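Local structure of uncharacterized protein ScGH5_18 (Streptomyces cattleya, 7LR8) at residues 53-58 with 75-80; 116-119 with 123-126; 246-251 with 380-385. The protein is a family GH5_18 glycoside hydrolase that probably acts on the Man-beta-1,4-GlcNAc linkage during N-glycan breakdown. The protein carries 1 engineered substitution. One frame throughout, in Å; residues are numbered along the deposited sequence.

All three contacts lie outside the glycan pocket, and none touches another. Interaction 1 packs strand 52-55 of the barrel against helix 71-86, and the P57 side chain stands about 12 Å from the bound mannose. Interaction 2 folds a loop onto the start of helix 122-139; the side chain of L118 is about 9 Å from that of H99, and F119 and V125 help line the site of a bound 2-(2-ethoxyethoxy)ethanol. Interaction 3 joins a barrel helix to the C-terminal region. The centres of interactions 1 and 2 are 23 Å apart. That of interaction 3 is 34 Å from each, with interactions 1 and 3 on opposite sides of the chain's centre.

Interaction 1 of 3, residues 53-58 with 75-80; sequences VRVFPL and EQLAAL. With SO4 (sulfate ion), chain K.
V55 and P57 touch L77 and L80 of helix 71-86, whereas the flat groups of segment 53-58, R54 and F56, pack on each other away from that helix. One face of the R54 guanidinium carries F56 CZ, 3.5 Å above the plane and over its centre. Seen from the other partner, R54 NH1 sits at the edge of the F56 ring, in its plane. Salt bridges from R54 to D94 and E268, with further hydrogen bonds to N19 and N152, grip the guanidinium; E268 and N152 belong to the glycan pocket.

The side chain of V55 departs toward the helix and divides its two methyls between two leucines one helical turn apart. The V55 and L80 side chains slide past each other in opposite directions, with V55 CG1 3.8 Å from L80 CD2. V55 CG2, held between the backbone N and the carbonyl carbon (CG1 at chi1 -53°), lies 4.1 Å from L77 CD1. This is strand-to-helix packing within a beta-alpha-beta crossover of the (beta/alpha)8 barrel of GH5 enzymes: strand 52-55 leads, past the short helix 59-62, to helix 71-86 and then to the neighbouring parallel strand 90-94.

L77 touches both V55 and P57, because its other methyl, CD2, approaches P57 CG at 4.3 Å. The P57 ring also touches Y131 and L135 of helix 122-139, and L77 touches L139 of the same helix. Q76 takes another direction: its chain, extended beyond CG, carries NE2 to sulfate O4 at 3.0 Å, with an N-H...O angle of 153°. R72 NH2 holds the same sulfate, which probably came from the crystallisation liquor.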
loop_
_atom_site.group_PDB
_atom_site.type_symbol
_atom_site.label_atom_id
_atom_site.label_comp_id
_atom_site.label_asym_id
_atom_site.label_seq_id
_atom_site.Cartn_x
_atom_site.Cartn_y
_atom_site.Cartn_z
ATOM N N VAL B 53 25.428 -2.506 9.046
ATOM C CA VAL B 53 24.316 -2.902 8.194
ATOM C C VAL B 53 23.508 -1.659 7.875
ATOM O O VAL B 53 23.452 -0.706 8.663
ATOM C CB VAL B 53 23.404 -3.969 8.849
ATOM C CG1 VAL B 53 24.119 -5.314 8.918
ATOM C CG2 VAL B 53 22.976 -3.534 10.232
ATOM N N ARG B 54 22.894 -1.667 6.696
ATOM C CA ARG B 54 21.886 -0.690 6.302
ATOM C C ARG B 54 20.546 -1.404 6.347
ATOM O O ARG B 54 20.417 -2.489 5.771
ATOM C CB ARG B 54 22.188 -0.157 4.896
ATOM C CG ARG B 54 21.055 0.605 4.207
ATOM C CD ARG B 54 21.655 1.565 3.171
ATOM N NE ARG B 54 20.646 2.285 2.391
ATOM C CZ ARG B 54 20.336 2.034 1.115
ATOM N NH1 ARG B 54 20.963 1.074 0.433
ATOM N NH2 ARG B 54 19.422 2.773 0.506
ATOM N N VAL B 55 19.575 -0.839 7.085
ATOM C CA VAL B 55 18.331 -1.543 7.378
ATOM C C VAL B 55 17.115 -0.717 6.953
ATOM O O VAL B 55 17.151 0.514 6.874
ATOM C CB VAL B 55 18.215 -1.933 8.868
ATOM C CG1 VAL B 55 19.457 -2.707 9.312
ATOM C CG2 VAL B 55 18.015 -0.716 9.737
ATOM N N PHE B 56 16.015 -1.423 6.711
ATOM C CA PHE B 56 14.867 -0.857 6.000
ATOM C C PHE B 56 13.534 -1.083 6.697
ATOM O O PHE B 56 12.926 -2.161 6.550
ATOM C CB PHE B 56 14.808 -1.424 4.588
ATOM C CG PHE B 56 16.045 -1.167 3.794
ATOM C CD1 PHE B 56 16.220 0.046 3.138
ATOM C CD2 PHE B 56 17.033 -2.140 3.692
ATOM C CE1 PHE B 56 17.363 0.282 2.397
ATOM C CE2 PHE B 56 18.186 -1.892 2.957
ATOM C CZ PHE B 56 18.338 -0.670 2.311
ATOM N N PRO B 57 13.025 -0.073 7.401
ATOM C CA PRO B 57 11.597 -0.043 7.734
ATOM C C PRO B 57 10.761 -0.065 6.466
ATOM O O PRO B 57 11.202 0.380 5.403
ATOM C CB PRO B 57 11.422 1.295 8.466
ATOM C CG PRO B 57 12.771 1.713 8.900
ATOM C CD PRO B 57 13.781 1.049 7.977
ATOM N N LEU B 58 9.539 -0.579 6.586
ATOM C CA LEU B 58 8.513 -0.404 5.561
ATOM C C LEU B 58 7.624 0.746 6.024
ATOM O O LEU B 58 6.923 0.627 7.034
ATOM C CB LEU B 58 7.699 -1.674 5.354
ATOM C CG LEU B 58 8.373 -2.796 4.563
ATOM C CD1 LEU B 58 7.396 -3.940 4.325
ATOM C CD2 LEU B 58 8.920 -2.276 3.243
ATOM N N GLU B 75 9.900 0.124 18.376
ATOM C CA GLU B 75 10.605 -0.729 19.326
ATOM C C GLU B 75 11.228 -1.954 18.654
ATOM O O GLU B 75 12.291 -2.418 19.086
ATOM C CB GLU B 75 9.649 -1.135 20.445
ATOM C CG GLU B 75 9.232 0.088 21.295
ATOM C CD GLU B 75 8.133 -0.183 22.298
ATOM O OE1 GLU B 75 7.809 -1.364 22.536
ATOM O OE2 GLU B 75 7.596 0.801 22.857
ATOM N N GLN B 76 10.589 -2.503 17.615
ATOM C CA GLN B 76 11.208 -3.593 16.862
ATOM C C GLN B 76 12.472 -3.113 16.162
ATOM O O GLN B 76 13.492 -3.810 16.150
ATOM C CB GLN B 76 10.210 -4.170 15.847
ATOM C CG GLN B 76 9.024 -4.911 16.488
ATOM C CD GLN B 76 7.854 -5.077 15.522
ATOM O OE1 GLN B 76 7.810 -4.433 14.474
ATOM N NE2 GLN B 76 6.908 -5.950 15.872
ATOM N N LEU B 77 12.429 -1.904 15.598
ATOM C CA LEU B 77 13.618 -1.336 14.967
ATOM C C LEU B 77 14.742 -1.141 15.981
ATOM O O LEU B 77 15.916 -1.394 15.673
ATOM C CB LEU B 77 13.261 -0.011 14.292
ATOM C CG LEU B 77 14.396 0.736 13.586
ATOM C CD1 LEU B 77 15.005 -0.115 12.452
ATOM C CD2 LEU B 77 13.910 2.076 13.061
ATOM N N ALA B 78 14.402 -0.707 17.199
ATOM C CA ALA B 78 15.418 -0.579 18.243
ATOM C C ALA B 78 15.979 -1.943 18.630
ATOM O O ALA B 78 17.188 -2.079 18.856
ATOM C CB ALA B 78 14.835 0.138 19.470
ATOM N N ALA B 79 15.118 -2.963 18.710
ATOM C CA ALA B 79 15.588 -4.306 19.046
ATOM C C ALA B 79 16.517 -4.841 17.966
ATOM O O ALA B 79 17.528 -5.490 18.272
ATOM C CB ALA B 79 14.400 -5.250 19.245
ATOM N N LEU B 80 16.196 -4.575 16.705
ATOM C CA LEU B 80 17.102 -4.935 15.622
ATOM C C LEU B 80 18.421 -4.193 15.756
ATOM O O LEU B 80 19.494 -4.766 15.534
ATOM C CB LEU B 80 16.439 -4.633 14.279
ATOM C CG LEU B 80 17.098 -5.119 12.990
ATOM C CD1 LEU B 80 16.034 -5.108 11.896
ATOM C CD2 LEU B 80 18.286 -4.267 12.578
HETATM S S SO4 K . 7.132 -7.747 19.245
HETATM O O1 SO4 K . 6.562 -6.423 19.473
HETATM O O2 SO4 K . 7.963 -8.116 20.388
HETATM O O3 SO4 K . 6.057 -8.722 19.089
HETATM O O4 SO4 K . 7.955 -7.735 18.040
#

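Interaction 2 of 3, residues 116-119 with 123-126; sequences RNLF and DVVS. With AE3 (2-(2-ethoxyethoxy)ethanol), chain F.
R116 crosses V124 obliquely, laying one face of its guanidinium beneath the V124 CG2 methyl. The contact folds the loop that precedes helix 122-139 back over the first turn of that helix, and the loop is itself shaped by an Asx turn at N117. In that turn N117 OD1 accepts from F119 N at 2.8 Å, with an N-H...O angle of 155° and the donor in the carbonyl plane.

V124, whose side chain sets out toward the loop, spreads two methyls over two residues. V124 CG2 is 3.6 Å from R116 CB and 3.9 Å from R116 NE, so it rests on both the root of the arginine and its flat end. The chain is bent at chi3 (-74°), consistent with CB and NE both lying near the one methyl. The other methyl meets a leucine that leaves its backbone away from the helix but returns at its end: L118 CD2 lies 4.2 Å from V124 CG1.

R116 and D123 are turned steeply against each other, guanidinium and carboxylate planes 69° apart, and they make no direct salt bridge. A water joins them instead, accepting from R116 NH1 at 2.9 Å in the guanidinium plane and donating to D123 OD2 at 2.6 Å. NH2 of the arginine is hydrogen-bonded to the carbonyl O of W109, its strongest polar partner, and forms a salt bridge with D315 of the second subunit, so the residue also ties this loop into the dimer.

The next residue of the helix, V125, lines the site of a bound 2-(2-ethoxyethoxy)ethanol, which R179 also holds. V125 CG2 lies 3.7 Å from the carbonyl oxygen of F119, while V125 CG1 comes to 3.6 Å from ligand atom O4.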
loop_
_atom_site.group_PDB
_atom_site.type_symbol
_atom_site.label_atom_id
_atom_site.label_comp_id
_atom_site.label_asym_id
_atom_site.label_seq_id
_atom_site.Cartn_x
_atom_site.Cartn_y
_atom_site.Cartn_z
ATOM N N ARG B 116 -1.500 12.765 -2.626
ATOM C CA ARG B 116 -0.868 14.007 -2.199
ATOM C C ARG B 116 0.622 13.863 -2.449
ATOM O O ARG B 116 1.228 12.891 -1.995
ATOM C CB ARG B 116 -1.148 14.305 -0.721
ATOM C CG ARG B 116 -2.583 14.712 -0.443
ATOM C CD ARG B 116 -2.828 14.921 1.034
ATOM N NE ARG B 116 -2.899 13.673 1.783
ATOM C CZ ARG B 116 -3.177 13.603 3.084
ATOM N NH1 ARG B 116 -3.406 14.726 3.787
ATOM N NH2 ARG B 116 -3.245 12.422 3.683
ATOM N N ASN B 117 1.187 14.820 -3.186
ATOM C CA ASN B 117 2.565 14.727 -3.674
ATOM C C ASN B 117 3.544 14.483 -2.525
ATOM O O ASN B 117 3.539 15.212 -1.527
ATOM C CB ASN B 117 2.888 16.029 -4.431
ATOM C CG ASN B 117 4.225 15.999 -5.153
ATOM O OD1 ASN B 117 5.251 15.776 -4.540
ATOM N ND2 ASN B 117 4.215 16.270 -6.465
ATOM N N LEU B 118 4.393 13.445 -2.683
ATOM C CA LEU B 118 5.302 13.014 -1.620
ATOM C C LEU B 118 6.306 14.089 -1.262
ATOM O O LEU B 118 6.839 14.093 -0.143
ATOM C CB LEU B 118 6.074 11.750 -2.039
ATOM C CG LEU B 118 5.271 10.465 -2.147
ATOM C CD1 LEU B 118 6.239 9.324 -2.517
ATOM C CD2 LEU B 118 4.526 10.183 -0.843
ATOM N N PHE B 119 6.591 14.995 -2.194
ATOM C CA PHE B 119 7.640 15.979 -2.001
ATOM C C PHE B 119 7.133 17.380 -1.686
ATOM O O PHE B 119 7.911 18.186 -1.166
ATOM C CB PHE B 119 8.520 16.048 -3.243
ATOM C CG PHE B 119 9.083 14.720 -3.653
ATOM C CD1 PHE B 119 10.118 14.152 -2.937
ATOM C CD2 PHE B 119 8.556 14.028 -4.741
ATOM C CE1 PHE B 119 10.642 12.922 -3.304
ATOM C CE2 PHE B 119 9.083 12.794 -5.126
ATOM C CZ PHE B 119 10.122 12.244 -4.396
ATOM N N ASP B 123 0.848 18.414 4.310
ATOM C CA ASP B 123 0.536 17.463 5.371
ATOM C C ASP B 123 1.341 16.172 5.234
ATOM O O ASP B 123 1.800 15.626 6.243
ATOM C CB ASP B 123 -0.967 17.183 5.399
ATOM C CG ASP B 123 -1.774 18.415 5.814
ATOM O OD1 ASP B 123 -1.305 19.146 6.715
ATOM O OD2 ASP B 123 -2.858 18.654 5.235
ATOM N N VAL B 124 1.560 15.689 4.008
ATOM C CA VAL B 124 2.395 14.499 3.830
ATOM C C VAL B 124 3.821 14.786 4.268
ATOM O O VAL B 124 4.458 13.961 4.935
ATOM C CB VAL B 124 2.354 14.019 2.373
ATOM C CG1 VAL B 124 3.450 12.917 2.135
ATOM C CG2 VAL B 124 0.965 13.503 2.041
ATOM N N VAL B 125 4.334 15.962 3.905
ATOM C CA VAL B 125 5.709 16.323 4.228
ATOM C C VAL B 125 5.873 16.504 5.729
ATOM O O VAL B 125 6.877 16.087 6.310
ATOM C CB VAL B 125 6.132 17.577 3.444
ATOM C CG1 VAL B 125 7.455 18.133 3.981
ATOM C CG2 VAL B 125 6.279 17.239 1.978
ATOM N N SER B 126 4.883 17.099 6.392
ATOM C CA SER B 126 4.966 17.190 7.842
ATOM C C SER B 126 4.920 15.798 8.458
ATOM O O SER B 126 5.608 15.520 9.450
ATOM C CB SER B 126 3.832 18.083 8.368
ATOM O OG SER B 126 3.426 17.710 9.674
HETATM C C1 AE3 F . 6.546 25.815 5.109
HETATM C C2 AE3 F . 5.471 25.696 4.033
HETATM O O2 AE3 F . 4.748 24.512 4.214
HETATM C C3 AE3 F . 4.484 23.839 3.019
HETATM C C4 AE3 F . 5.290 22.542 2.990
HETATM O O3 AE3 F . 5.568 22.184 1.666
HETATM C C5 AE3 F . 6.235 20.960 1.531
HETATM C C6 AE3 F . 7.727 21.199 1.301
HETATM O O4 AE3 F . 8.390 21.272 2.533
HETATM O O HOH W 1 -3.778 17.540 3.104
#

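Interaction 3 of 3, residues 246-251 with 380-385; sequences AAYLVE and GAVFEA
Y248 and F383 both turn CG away from their own backbone N, with chi1 171° for the tyrosine and -175° for the phenylalanine, and these torsions bring the two rings together between their helices. Y248 belongs to helix 240-253, which comes after strand 221-225 of the (beta/alpha)8 barrel and the short helix 231-235. F383 lies in the first turn of helix 381-391, in the C-terminal region that carries the small parallel sheet of strands 358-362, 397-400 and 417-419. The contact therefore packs an outer helix of the barrel against a helix of this added region. The backbones stay well apart, since even the nearest CA atoms, those of Y248 and F383, are 8.1 Å from each other, and side chains must span the distance.

The rings meet obliquely: their centroids are 5.1 Å apart and their planes are inclined at 74°. The nearest carbons are Y248 CE2 and F383 CD2, 3.5 Å apart. F386 and Y203 also touch the tyrosine, and Y235 meets the other ring at nearly parallel planes.

Beyond its ring, Y248 reaches over the start of helix 381-391. Its hydroxyl is hydrogen-bonded to the carbonyl oxygen of C376, so this buried polar end has a partner in the loop before that helix. With a phenylalanine in place of Y248, the C376 carbonyl would probably be left without this mate and the loop less firmly tied to the barrel. The same oxygen also meets carbon: Y248 OH lies 3.6 Å from F383 CA, and V382, crossing the tyrosine at about a right angle, brings CG1 to 3.7 Å from Y248 OH.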
loop_
_atom_site.group_PDB
_atom_site.type_symbol
_atom_site.label_atom_id
_atom_site.label_comp_id
_atom_site.label_asym_id
_atom_site.label_seq_id
_atom_site.Cartn_x
_atom_site.Cartn_y
_atom_site.Cartn_z
ATOM N N ALA B 246 31.540 1.105 -10.111
ATOM C CA ALA B 246 31.343 1.660 -8.775
ATOM C C ALA B 246 32.419 2.689 -8.432
ATOM O O ALA B 246 32.116 3.731 -7.836
ATOM C CB ALA B 246 31.304 0.537 -7.740
ATOM N N ALA B 247 33.682 2.418 -8.791
ATOM C CA ALA B 247 34.738 3.411 -8.608
ATOM C C ALA B 247 34.459 4.665 -9.428
ATOM O O ALA B 247 34.760 5.783 -9.000
ATOM C CB ALA B 247 36.099 2.812 -8.989
ATOM N N TYR B 248 33.887 4.498 -10.621
ATOM C CA TYR B 248 33.499 5.657 -11.420
ATOM C C TYR B 248 32.498 6.541 -10.684
ATOM O O TYR B 248 32.637 7.769 -10.660
ATOM C CB TYR B 248 32.893 5.195 -12.731
ATOM C CG TYR B 248 32.250 6.296 -13.544
ATOM C CD1 TYR B 248 32.979 7.410 -13.935
ATOM C CD2 TYR B 248 30.938 6.188 -13.971
ATOM C CE1 TYR B 248 32.402 8.411 -14.705
ATOM C CE2 TYR B 248 30.357 7.175 -14.748
ATOM C CZ TYR B 248 31.090 8.279 -15.111
ATOM O OH TYR B 248 30.510 9.260 -15.889
ATOM N N LEU B 249 31.439 5.943 -10.138
ATOM C CA LEU B 249 30.443 6.762 -9.452
ATOM C C LEU B 249 31.069 7.481 -8.265
ATOM O O LEU B 249 30.735 8.640 -7.981
ATOM C CB LEU B 249 29.257 5.907 -9.003
ATOM C CG LEU B 249 28.217 5.510 -10.047
ATOM C CD1 LEU B 249 27.080 4.778 -9.350
ATOM C CD2 LEU B 249 27.701 6.729 -10.812
ATOM N N VAL B 250 31.991 6.810 -7.569
ATOM C CA VAL B 250 32.676 7.425 -6.434
ATOM C C VAL B 250 33.425 8.672 -6.884
ATOM O O VAL B 250 33.278 9.751 -6.298
ATOM C CB VAL B 250 33.621 6.407 -5.764
ATOM C CG1 VAL B 250 34.623 7.102 -4.823
ATOM C CG2 VAL B 250 32.823 5.339 -5.022
ATOM N N GLU B 251 34.239 8.544 -7.936
ATOM C CA GLU B 251 35.052 9.676 -8.367
ATOM C C GLU B 251 34.210 10.731 -9.075
ATOM O O GLU B 251 34.535 11.922 -9.013
ATOM C CB GLU B 251 36.196 9.199 -9.264
ATOM C CG GLU B 251 37.214 8.353 -8.521
ATOM C CD GLU B 251 37.786 9.075 -7.323
ATOM O OE1 GLU B 251 38.207 10.242 -7.487
ATOM O OE2 GLU B 251 37.818 8.476 -6.221
ATOM N N GLY B 380 28.070 7.718 -22.722
ATOM C CA GLY B 380 28.355 9.136 -22.767
ATOM C C GLY B 380 29.839 9.446 -22.837
ATOM O O GLY B 380 30.697 8.621 -22.512
ATOM N N ALA B 381 30.141 10.677 -23.256
ATOM C CA ALA B 381 31.530 11.035 -23.531
ATOM C C ALA B 381 32.365 11.066 -22.258
ATOM O O ALA B 381 33.545 10.699 -22.281
ATOM C CB ALA B 381 31.600 12.383 -24.251
ATOM N N VAL B 382 31.783 11.514 -21.141
ATOM C CA VAL B 382 32.515 11.534 -19.874
ATOM C C VAL B 382 32.738 10.109 -19.373
ATOM O O VAL B 382 33.851 9.737 -18.973
ATOM C CB VAL B 382 31.760 12.397 -18.843
ATOM C CG1 VAL B 382 32.237 12.111 -17.433
ATOM C CG2 VAL B 382 31.930 13.872 -19.170
ATOM N N PHE B 383 31.683 9.288 -19.418
ATOM C CA PHE B 383 31.763 7.887 -19.012
ATOM C C PHE B 383 32.883 7.155 -19.744
ATOM O O PHE B 383 33.727 6.502 -19.119
ATOM C CB PHE B 383 30.414 7.207 -19.285
ATOM C CG PHE B 383 30.325 5.778 -18.800
ATOM C CD1 PHE B 383 30.945 4.741 -19.492
ATOM C CD2 PHE B 383 29.592 5.471 -17.661
ATOM C CE1 PHE B 383 30.859 3.433 -19.046
ATOM C CE2 PHE B 383 29.490 4.153 -17.212
ATOM C CZ PHE B 383 30.128 3.138 -17.898
ATOM N N GLU B 384 32.897 7.244 -21.077
ATOM C CA GLU B 384 33.871 6.485 -21.859
ATOM C C GLU B 384 35.279 7.044 -21.692
ATOM O O GLU B 384 36.249 6.279 -21.651
ATOM C CB GLU B 384 33.464 6.460 -23.333
ATOM C CG GLU B 384 32.034 5.977 -23.533
ATOM C CD GLU B 384 31.794 5.302 -24.872
ATOM O OE1 GLU B 384 32.467 5.660 -25.861
ATOM O OE2 GLU B 384 30.917 4.412 -24.930
ATOM N N ALA B 385 35.418 8.368 -21.583
ATOM C CA ALA B 385 36.747 8.925 -21.334
ATOM C C ALA B 385 37.275 8.499 -19.970
ATOM O O ALA B 385 38.474 8.245 -19.820
ATOM C CB ALA B 385 36.725 10.448 -21.449
#